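Local atomic coordinates of putative sensory box/GGDEF family protein (Vibrio parahaemolyticus RIMD 2210633, PDB entry 2P7J), a protein that probably makes cyclic di-GMP from two GTP through its GGDEF domain, the chain described here being its Cache-type sensor domain. Residues P150-L155 with I253-N258; Q76-Q81 with L170-E175; H246-S251 with I264-N269. All blocks are in the same frame, centred on the assembly; numbering follows the deposited sequence.

Interaction 1: residues P150-L155 with I253-N258; sequences PSLRIL and IKFVSN. With SO4 (sulfate ion), chain E.
Leu152 and Ile154 project from strand 150-160 against Phe255 and Val256 of 253-258, at the end of the hairpin strand, and the side chains meet through apolar groups. Leu152 carries most of the contact: its CG stands anti to the backbone N (chi1 177°), which sends CD2 into the notch between Phe255 CE2, 3.6 Å away, and Val256 CG2, 3.8 Å away. The methyl reaches the phenyl ring obliquely. Ile154 meets Val256 at about a right angle, CD1 lying 3.9 Å from Val256 CG1. Helix 11-45 lines the same core through Ile37 against Ile154 and Tyr30 edge-to-face with Phe255.

Within 253-258, Ser257 N bonds to Phe255 O at 2.7 Å and closes a classic gamma turn at Val256, which points its side chain at strand 150-160. On the other side of that strand Arg153 grips a sulfate edge-on: NE gives O3 a nearly straight bond of 2.7 Å (165°), and NH2 bonds to O2 at 3.0 Å. Lys113, Arg116 and Arg83 also bind this ion, which probably came from the crystallisation liquor. Strand 150-160 thus turns an apolar face toward 253-258, and Arg153 toward an anion-holding pocket, consistent with a Cache ligand site.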
loop_
_atom_site.group_PDB
_atom_site.type_symbol
_atom_site.label_atom_id
_atom_site.label_comp_id
_atom_site.label_asym_id
_atom_site.label_seq_id
_atom_site.Cartn_x
_atom_site.Cartn_y
_atom_site.Cartn_z
ATOM N N PRO B 150 -6.481 7.804 0.904
ATOM C CA PRO B 150 -7.412 8.847 1.347
ATOM C C PRO B 150 -7.398 8.920 2.876
ATOM O O PRO B 150 -7.459 7.885 3.561
ATOM C CB PRO B 150 -8.762 8.379 0.820
ATOM C CG PRO B 150 -8.612 6.854 0.653
ATOM C CD PRO B 150 -7.158 6.625 0.326
ATOM N N SER B 151 -7.303 10.133 3.411
ATOM C CA SER B 151 -7.227 10.280 4.842
ATOM C C SER B 151 -8.125 11.429 5.379
ATOM O O SER B 151 -8.300 12.466 4.718
ATOM C CB SER B 151 -5.749 10.397 5.229
ATOM O OG SER B 151 -5.568 10.745 6.574
ATOM N N LEU B 152 -8.732 11.211 6.555
ATOM C CA LEU B 152 -9.500 12.269 7.267
ATOM C C LEU B 152 -8.563 12.762 8.378
ATOM O O LEU B 152 -8.218 12.006 9.324
ATOM C CB LEU B 152 -10.777 11.710 7.894
ATOM C CG LEU B 152 -11.621 12.689 8.729
ATOM C CD1 LEU B 152 -12.220 13.810 7.874
ATOM C CD2 LEU B 152 -12.711 11.970 9.498
ATOM N N ARG B 153 -8.101 14.000 8.241
ATOM C CA ARG B 153 -7.114 14.513 9.188
ATOM C C ARG B 153 -7.837 15.197 10.328
ATOM O O ARG B 153 -8.540 16.172 10.120
ATOM C CB ARG B 153 -6.144 15.463 8.490
ATOM C CG ARG B 153 -5.229 14.750 7.536
ATOM C CD ARG B 153 -4.645 15.707 6.550
ATOM N NE ARG B 153 -3.924 14.967 5.518
ATOM C CZ ARG B 153 -4.496 14.433 4.430
ATOM N NH1 ARG B 153 -5.794 14.545 4.220
ATOM N NH2 ARG B 153 -3.760 13.771 3.552
ATOM N N ILE B 154 -7.679 14.641 11.521
ATOM C CA ILE B 154 -8.202 15.214 12.759
ATOM C C ILE B 154 -7.193 16.241 13.175
ATOM O O ILE B 154 -5.994 15.972 13.142
ATOM C CB ILE B 154 -8.391 14.126 13.855
ATOM C CG1 ILE B 154 -9.114 12.893 13.267
ATOM C CG2 ILE B 154 -9.127 14.692 15.097
ATOM C CD1 ILE B 154 -10.549 13.197 12.599
ATOM N N LEU B 155 -7.676 17.443 13.486
ATOM C CA LEU B 155 -6.819 18.604 13.766
ATOM C C LEU B 155 -7.192 19.189 15.121
ATOM O O LEU B 155 -8.366 19.394 15.397
ATOM C CB LEU B 155 -6.980 19.669 12.677
ATOM C CG LEU B 155 -6.848 19.179 11.218
ATOM C CD1 LEU B 155 -7.528 20.097 10.234
ATOM C CD2 LEU B 155 -5.379 18.942 10.803
ATOM N N ILE B 253 -24.271 11.563 6.017
ATOM C CA ILE B 253 -23.822 11.663 7.386
ATOM C C ILE B 253 -22.767 12.782 7.475
ATOM O O ILE B 253 -22.211 13.255 6.456
ATOM C CB ILE B 253 -23.246 10.296 7.926
ATOM C CG1 ILE B 253 -21.975 9.886 7.181
ATOM C CG2 ILE B 253 -24.308 9.147 7.810
ATOM C CD1 ILE B 253 -21.216 8.700 7.815
ATOM N N LYS B 254 -22.525 13.207 8.707
ATOM C CA LYS B 254 -21.480 14.143 9.022
ATOM C C LYS B 254 -20.452 13.270 9.691
ATOM O O LYS B 254 -20.759 12.613 10.677
ATOM C CB LYS B 254 -22.007 15.206 9.991
ATOM C CG LYS B 254 -21.043 16.381 10.291
ATOM C CD LYS B 254 -21.424 17.057 11.602
ATOM C CE LYS B 254 -20.630 18.331 11.845
ATOM N NZ LYS B 254 -19.163 18.095 11.803
ATOM N N PHE B 255 -19.248 13.210 9.129
ATOM C CA PHE B 255 -18.208 12.413 9.736
ATOM C C PHE B 255 -17.014 13.325 10.067
ATOM O O PHE B 255 -16.073 13.473 9.275
ATOM C CB PHE B 255 -17.847 11.202 8.846
ATOM C CG PHE B 255 -16.815 10.254 9.459
ATOM C CD1 PHE B 255 -16.974 9.751 10.750
ATOM C CD2 PHE B 255 -15.723 9.840 8.718
ATOM C CE1 PHE B 255 -16.020 8.888 11.307
ATOM C CE2 PHE B 255 -14.778 8.982 9.249
ATOM C CZ PHE B 255 -14.928 8.496 10.557
ATOM N N VAL B 256 -17.099 13.932 11.250
ATOM C CA VAL B 256 -16.106 14.854 11.824
ATOM C C VAL B 256 -15.990 16.173 11.058
ATOM O O VAL B 256 -16.252 17.218 11.643
ATOM C CB VAL B 256 -14.674 14.242 12.076
ATOM C CG1 VAL B 256 -13.869 15.173 12.999
ATOM C CG2 VAL B 256 -14.746 12.776 12.653
ATOM N N SER B 257 -15.610 16.135 9.780
ATOM C CA SER B 257 -15.577 17.355 8.977
ATOM C C SER B 257 -16.995 17.848 8.733
ATOM O O SER B 257 -17.952 17.089 8.864
ATOM C CB SER B 257 -14.855 17.156 7.640
ATOM O OG SER B 257 -15.584 16.285 6.799
ATOM N N ASN B 258 -17.119 19.121 8.369
ATOM C CA ASN B 258 -18.438 19.737 8.160
ATOM C C ASN B 258 -19.079 19.430 6.785
ATOM O O ASN B 258 -20.245 19.681 6.576
ATOM C CB ASN B 258 -18.372 21.248 8.456
ATOM C CG ASN B 258 -17.987 21.543 9.910
ATOM O OD1 ASN B 258 -16.961 22.180 10.177
ATOM N ND2 ASN B 258 -18.793 21.056 10.854
HETATM S S SO4 E . -0.256 14.203 4.710
HETATM O O1 SO4 E . 0.450 12.920 4.831
HETATM O O2 SO4 E . -0.803 14.365 3.350
HETATM O O3 SO4 E . -1.374 14.243 5.699
HETATM O O4 SO4 E . 0.689 15.312 5.037
#

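Interaction 2: residues Q76-Q81 with L170-E175; sequences QKLYKQ and LNVDIE
Asn171 O receives the shortest direct bond between the segments, from Lys80 N at 2.8 Å, bent at the hydrogen (138°); Tyr79 CA leans on the same oxygen at 3.3 Å. Asn171 N returns a bond to Gln81 O at 3.1 Å. The Tyr79 ring is sandwiched: Leu170 CD2 sits over one face, 3.9 Å from the centroid, while Leu78 CD2 of its own segment lies over the opposite face. Val172 CG2 approaches Tyr79 CE1 obliquely at 3.4 Å.

These bonds join two central neighbours of the antiparallel sheet in this Cache-type sensor domain, strands 79-86 and 163-173, with Tyr79 and Val172 a non-hydrogen-bonded pair. The chain turns a corner at Lys80. There CG, placed between the backbone N and the carbonyl carbon (chi1 57°), packs 3.9 Å from Asp173 CB, and the two side chains cross at about a right angle. Asp173 is the N-cap of helix 174-181, its OD1 taking the Tyr176 N-H, and its OD2 lies 2.7 Å from a water that also reaches Lys77 O. Ile37 and Ile40 of helix 11-45 pack on Tyr79 as well.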
loop_
_atom_site.group_PDB
_atom_site.type_symbol
_atom_site.label_atom_id
_atom_site.label_comp_id
_atom_site.label_asym_id
_atom_site.label_seq_id
_atom_site.Cartn_x
_atom_site.Cartn_y
_atom_site.Cartn_z
ATOM N N GLN B 76 -5.816 1.357 18.597
ATOM C CA GLN B 76 -6.952 1.928 17.888
ATOM C C GLN B 76 -7.019 1.553 16.432
ATOM O O GLN B 76 -8.097 1.564 15.876
ATOM C CB GLN B 76 -6.937 3.460 17.981
ATOM C CG GLN B 76 -7.232 3.994 19.359
ATOM C CD GLN B 76 -8.602 3.584 19.838
ATOM O OE1 GLN B 76 -9.622 4.014 19.295
ATOM N NE2 GLN B 76 -8.632 2.729 20.844
ATOM N N LYS B 77 -5.861 1.312 15.808
ATOM C CA LYS B 77 -5.756 0.840 14.417
ATOM C C LYS B 77 -6.141 1.792 13.266
ATOM O O LYS B 77 -5.585 1.677 12.161
ATOM C CB LYS B 77 -6.495 -0.516 14.246
ATOM C CG LYS B 77 -5.935 -1.614 15.144
ATOM C CD LYS B 77 -6.693 -2.953 14.979
ATOM C CE LYS B 77 -6.305 -3.929 16.108
ATOM N NZ LYS B 77 -7.142 -5.195 16.112
ATOM N N LEU B 78 -7.077 2.712 13.478
ATOM C CA LEU B 78 -7.549 3.514 12.331
ATOM C C LEU B 78 -6.696 4.710 11.950
ATOM O O LEU B 78 -6.985 5.367 10.969
ATOM C CB LEU B 78 -9.026 3.945 12.459
ATOM C CG LEU B 78 -9.471 5.065 13.418
ATOM C CD1 LEU B 78 -10.953 5.288 13.190
ATOM C CD2 LEU B 78 -9.230 4.695 14.861
ATOM N N TYR B 79 -5.640 4.970 12.702
ATOM C CA TYR B 79 -4.754 6.116 12.433
ATOM C C TYR B 79 -3.504 5.652 11.743
ATOM O O TYR B 79 -2.681 4.911 12.313
ATOM C CB TYR B 79 -4.344 6.825 13.731
ATOM C CG TYR B 79 -5.516 7.253 14.595
ATOM C CD1 TYR B 79 -6.340 8.316 14.215
ATOM C CD2 TYR B 79 -5.799 6.592 15.790
ATOM C CE1 TYR B 79 -7.395 8.715 15.002
ATOM C CE2 TYR B 79 -6.862 6.985 16.582
ATOM C CZ TYR B 79 -7.654 8.053 16.175
ATOM O OH TYR B 79 -8.709 8.440 16.949
ATOM N N LYS B 80 -3.335 6.054 10.511
ATOM C CA LYS B 80 -2.072 5.703 9.880
ATOM C C LYS B 80 -0.931 6.655 10.183
ATOM O O LYS B 80 0.207 6.287 10.001
ATOM C CB LYS B 80 -2.223 5.436 8.384
ATOM C CG LYS B 80 -2.800 6.515 7.598
ATOM C CD LYS B 80 -2.686 6.110 6.135
ATOM C CE LYS B 80 -1.294 5.590 5.829
ATOM N NZ LYS B 80 -1.143 5.307 4.395
ATOM N N GLN B 81 -1.230 7.874 10.640
ATOM C CA GLN B 81 -0.189 8.753 11.200
ATOM C C GLN B 81 -0.725 9.447 12.427
ATOM O O GLN B 81 -1.934 9.634 12.557
ATOM C CB GLN B 81 0.246 9.820 10.208
ATOM C CG GLN B 81 1.002 9.327 9.000
ATOM C CD GLN B 81 1.435 10.499 8.097
ATOM O OE1 GLN B 81 0.807 10.794 7.061
ATOM N NE2 GLN B 81 2.496 11.170 8.493
ATOM N N LEU B 170 -4.115 13.821 13.398
ATOM C CA LEU B 170 -4.313 12.368 13.317
ATOM C C LEU B 170 -4.902 12.072 11.964
ATOM O O LEU B 170 -5.936 12.657 11.588
ATOM C CB LEU B 170 -5.234 11.885 14.432
ATOM C CG LEU B 170 -4.731 12.170 15.866
ATOM C CD1 LEU B 170 -5.461 13.347 16.417
ATOM C CD2 LEU B 170 -5.037 10.978 16.739
ATOM N N ASN B 171 -4.215 11.197 11.234
ATOM C CA ASN B 171 -4.631 10.796 9.885
ATOM C C ASN B 171 -5.423 9.513 9.972
ATOM O O ASN B 171 -4.870 8.410 10.096
ATOM C CB ASN B 171 -3.437 10.586 8.932
ATOM C CG ASN B 171 -2.859 11.880 8.426
ATOM O OD1 ASN B 171 -2.552 12.004 7.249
ATOM N ND2 ASN B 171 -2.673 12.839 9.312
ATOM N N VAL B 172 -6.728 9.656 9.930
ATOM C CA VAL B 172 -7.569 8.511 9.898
ATOM C C VAL B 172 -7.858 8.002 8.495
ATOM O O VAL B 172 -8.011 8.786 7.557
ATOM C CB VAL B 172 -8.984 8.896 10.465
ATOM C CG1 VAL B 172 -10.093 7.822 10.081
ATOM C CG2 VAL B 172 -8.947 9.170 11.991
ATOM N N ASP B 173 -7.838 6.698 8.276
ATOM C CA ASP B 173 -7.061 6.034 7.265
ATOM C C ASP B 173 -8.408 5.544 6.637
ATOM O O ASP B 173 -9.065 4.663 7.181
ATOM C CB ASP B 173 -6.274 4.843 7.771
ATOM C CG ASP B 173 -5.878 3.861 6.648
ATOM O OD1 ASP B 173 -6.420 3.886 5.515
ATOM O OD2 ASP B 173 -5.021 3.004 6.944
ATOM N N ILE B 174 -8.890 6.221 5.602
ATOM C CA ILE B 174 -10.220 5.968 5.065
ATOM C C ILE B 174 -10.330 4.624 4.322
ATOM O O ILE B 174 -11.335 3.918 4.447
ATOM C CB ILE B 174 -10.742 7.166 4.234
ATOM C CG1 ILE B 174 -11.018 8.370 5.150
ATOM C CG2 ILE B 174 -11.997 6.807 3.445
ATOM C CD1 ILE B 174 -12.020 8.107 6.326
ATOM N N GLU B 175 -9.281 4.238 3.607
ATOM C CA GLU B 175 -9.242 2.870 3.099
ATOM C C GLU B 175 -9.457 1.785 4.151
ATOM O O GLU B 175 -10.313 0.915 3.982
ATOM C CB GLU B 175 -7.985 2.563 2.285
ATOM C CG GLU B 175 -8.358 1.498 1.286
ATOM C CD GLU B 175 -7.682 1.683 -0.001
ATOM O OE1 GLU B 175 -6.433 1.501 -0.008
ATOM O OE2 GLU B 175 -8.399 1.990 -0.986
HETATM O O HOH W 1 -4.607 2.708 9.630
#

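Interaction 3: residues H246-S251 with I264-N269; sequences HLIAFS and IIDLSN
Two side-chain torsions make the Ile248-Asp266 pair: Ile248 sets CG1 beside its backbone N (chi1 -53°), whereas Asp266 swings CG beside its carbonyl carbon (chi1 176°), and the two side chains run alongside one another on one face of the sheet. Ile248 CD1 thereby lies against the carboxylate, 3.3 Å from Asp266 CG. The polar end is tied down by the Tyr226 hydroxyl, hydrogen-bonded to OD2. Farther along this face Ile264 places CD1 3.6 Å from Phe250 CB, so the phenylalanine meets Ile264 through its methylene, not its ring. At the other end the His246 ring presents one face to the backbone of Ser268, whose CA lies over it toward the rim.

On the reverse face Leu247 and Leu267 point the same way, their CD2 and CD1 atoms 3.9 Å apart, and both rest on Thr15 of helix 11-45. Ala249 follows next to Ile265 and packs on Ala19 of that helix.

Four backbone bonds hold the strands. Leu247 N to Leu267 O measures 2.8 Å, and its return, Leu267 N to Leu247 O, is 2.9 Å and almost straight. Ala249 and Ile265 exchange the second pair, Ala249 N to Ile265 O being 2.8 Å. Ser268 then caps helix 269-274 as its N-cap. With strand axes 4.6 Å apart and directions 169° from each other, this is a regular antiparallel beta hairpin, 246-254 with 260-268, in the second of two sheets beside one long helix, consistent with a double-Cache sensor; lying near both chain ends, this is probably its membrane-proximal module.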
loop_
_atom_site.group_PDB
_atom_site.type_symbol
_atom_site.label_atom_id
_atom_site.label_comp_id
_atom_site.label_asym_id
_atom_site.label_seq_id
_atom_site.Cartn_x
_atom_site.Cartn_y
_atom_site.Cartn_z
ATOM N N HIS B 246 -30.414 0.344 -12.454
ATOM C CA HIS B 246 -29.750 0.310 -11.156
ATOM C C HIS B 246 -30.720 0.651 -10.039
ATOM O O HIS B 246 -31.563 1.542 -10.182
ATOM C CB HIS B 246 -28.578 1.286 -11.133
ATOM C CG HIS B 246 -27.335 0.754 -11.781
ATOM N ND1 HIS B 246 -27.208 0.605 -13.148
ATOM C CD2 HIS B 246 -26.162 0.336 -11.251
ATOM C CE1 HIS B 246 -26.012 0.115 -13.427
ATOM N NE2 HIS B 246 -25.357 -0.054 -12.294
ATOM N N LEU B 247 -30.627 -0.073 -8.929
ATOM C CA LEU B 247 -31.237 0.428 -7.702
ATOM C C LEU B 247 -30.170 1.166 -6.868
ATOM O O LEU B 247 -29.087 0.631 -6.607
ATOM C CB LEU B 247 -31.908 -0.675 -6.901
ATOM C CG LEU B 247 -32.144 -0.317 -5.433
ATOM C CD1 LEU B 247 -33.437 0.456 -5.245
ATOM C CD2 LEU B 247 -32.158 -1.564 -4.603
ATOM N N ILE B 248 -30.482 2.405 -6.496
ATOM C CA ILE B 248 -29.558 3.251 -5.748
ATOM C C ILE B 248 -30.214 3.601 -4.435
ATOM O O ILE B 248 -31.269 4.223 -4.432
ATOM C CB ILE B 248 -29.253 4.610 -6.473
ATOM C CG1 ILE B 248 -28.781 4.407 -7.937
ATOM C CG2 ILE B 248 -28.348 5.513 -5.611
ATOM C CD1 ILE B 248 -27.464 3.768 -8.134
ATOM N N ALA B 249 -29.599 3.201 -3.322
ATOM C CA ALA B 249 -30.051 3.668 -2.023
ATOM C C ALA B 249 -28.962 4.575 -1.450
ATOM O O ALA B 249 -27.781 4.284 -1.596
ATOM C CB ALA B 249 -30.382 2.500 -1.091
ATOM N N PHE B 250 -29.354 5.685 -0.826
ATOM C CA PHE B 250 -28.382 6.686 -0.427
ATOM C C PHE B 250 -28.688 7.251 0.935
ATOM O O PHE B 250 -29.822 7.209 1.387
ATOM C CB PHE B 250 -28.326 7.813 -1.465
ATOM C CG PHE B 250 -29.672 8.362 -1.821
ATOM C CD1 PHE B 250 -30.236 9.394 -1.067
ATOM C CD2 PHE B 250 -30.405 7.817 -2.899
ATOM C CE1 PHE B 250 -31.502 9.895 -1.387
ATOM C CE2 PHE B 250 -31.655 8.304 -3.218
ATOM C CZ PHE B 250 -32.217 9.336 -2.460
ATOM N N SER B 251 -27.663 7.762 1.599
ATOM C CA SER B 251 -27.849 8.558 2.809
ATOM C C SER B 251 -26.657 9.470 3.018
ATOM O O SER B 251 -25.593 9.277 2.429
ATOM C CB SER B 251 -28.109 7.705 4.049
ATOM O OG SER B 251 -26.920 7.089 4.476
ATOM N N ILE B 264 -23.589 5.191 -0.368
ATOM C CA ILE B 264 -24.283 4.689 -1.552
ATOM C C ILE B 264 -24.249 3.166 -1.645
ATOM O O ILE B 264 -23.182 2.556 -1.631
ATOM C CB ILE B 264 -23.639 5.272 -2.880
ATOM C CG1 ILE B 264 -23.616 6.814 -2.872
ATOM C CG2 ILE B 264 -24.345 4.718 -4.157
ATOM C CD1 ILE B 264 -24.997 7.526 -2.792
ATOM N N ILE B 265 -25.419 2.569 -1.771
ATOM C CA ILE B 265 -25.562 1.188 -2.251
ATOM C C ILE B 265 -26.176 1.203 -3.680
ATOM O O ILE B 265 -27.314 1.652 -3.898
ATOM C CB ILE B 265 -26.397 0.343 -1.285
ATOM C CG1 ILE B 265 -25.677 0.203 0.060
ATOM C CG2 ILE B 265 -26.741 -1.045 -1.901
ATOM C CD1 ILE B 265 -26.608 -0.311 1.187
ATOM N N ASP B 266 -25.382 0.728 -4.634
ATOM C CA ASP B 266 -25.683 0.805 -6.038
ATOM C C ASP B 266 -25.668 -0.615 -6.593
ATOM O O ASP B 266 -24.613 -1.214 -6.723
ATOM C CB ASP B 266 -24.628 1.657 -6.751
ATOM C CG ASP B 266 -24.828 1.710 -8.271
ATOM O OD1 ASP B 266 -25.726 0.996 -8.795
ATOM O OD2 ASP B 266 -24.076 2.467 -8.945
ATOM N N LEU B 267 -26.848 -1.126 -6.928
ATOM C CA LEU B 267 -27.022 -2.490 -7.396
ATOM C C LEU B 267 -27.498 -2.525 -8.848
ATOM O O LEU B 267 -28.507 -1.923 -9.183
ATOM C CB LEU B 267 -28.065 -3.200 -6.519
ATOM C CG LEU B 267 -27.683 -3.375 -5.044
ATOM C CD1 LEU B 267 -28.926 -3.677 -4.266
ATOM C CD2 LEU B 267 -26.642 -4.465 -4.883
ATOM N N SER B 268 -26.768 -3.238 -9.705
ATOM C CA SER B 268 -27.258 -3.511 -11.065
ATOM C C SER B 268 -28.504 -4.375 -11.007
ATOM O O SER B 268 -28.793 -5.007 -9.983
ATOM C CB SER B 268 -26.200 -4.214 -11.919
ATOM O OG SER B 268 -25.884 -5.495 -11.392
ATOM N N ASN B 269 -29.252 -4.377 -12.107
ATOM C CA ASN B 269 -30.336 -5.344 -12.323
ATOM C C ASN B 269 -29.876 -6.792 -12.096
ATOM O O ASN B 269 -30.558 -7.582 -11.438
ATOM C CB ASN B 269 -30.908 -5.182 -13.741
ATOM C CG ASN B 269 -32.101 -4.222 -13.801
ATOM O OD1 ASN B 269 -32.765 -3.950 -12.785
ATOM N ND2 ASN B 269 -32.393 -3.725 -15.010
#

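Interactions 1 and 2 are direct neighbours, their centres about 11 Å apart: strands 150-160 and 163-173 pair between them, with Leu152 N 2.7 Å from Val172 O and Ile154 N 2.6 Å from Leu170 O. Both contacts border the sulfate-holding pocket, since Arg153 bonds to the ion and the Asn171 side chain comes within about 3 Å of it (nearest atoms). Interaction 3 lies about 24 Å from interaction 1 and about 28 Å from interaction 2, centre to centre, in the other sheet. Strand 246-254 makes the connection, running from the hairpin of interaction 3 straight into the 253-258 segment that meets the first sheet. Helix 11-45 touches all three contacts and spans both sheets.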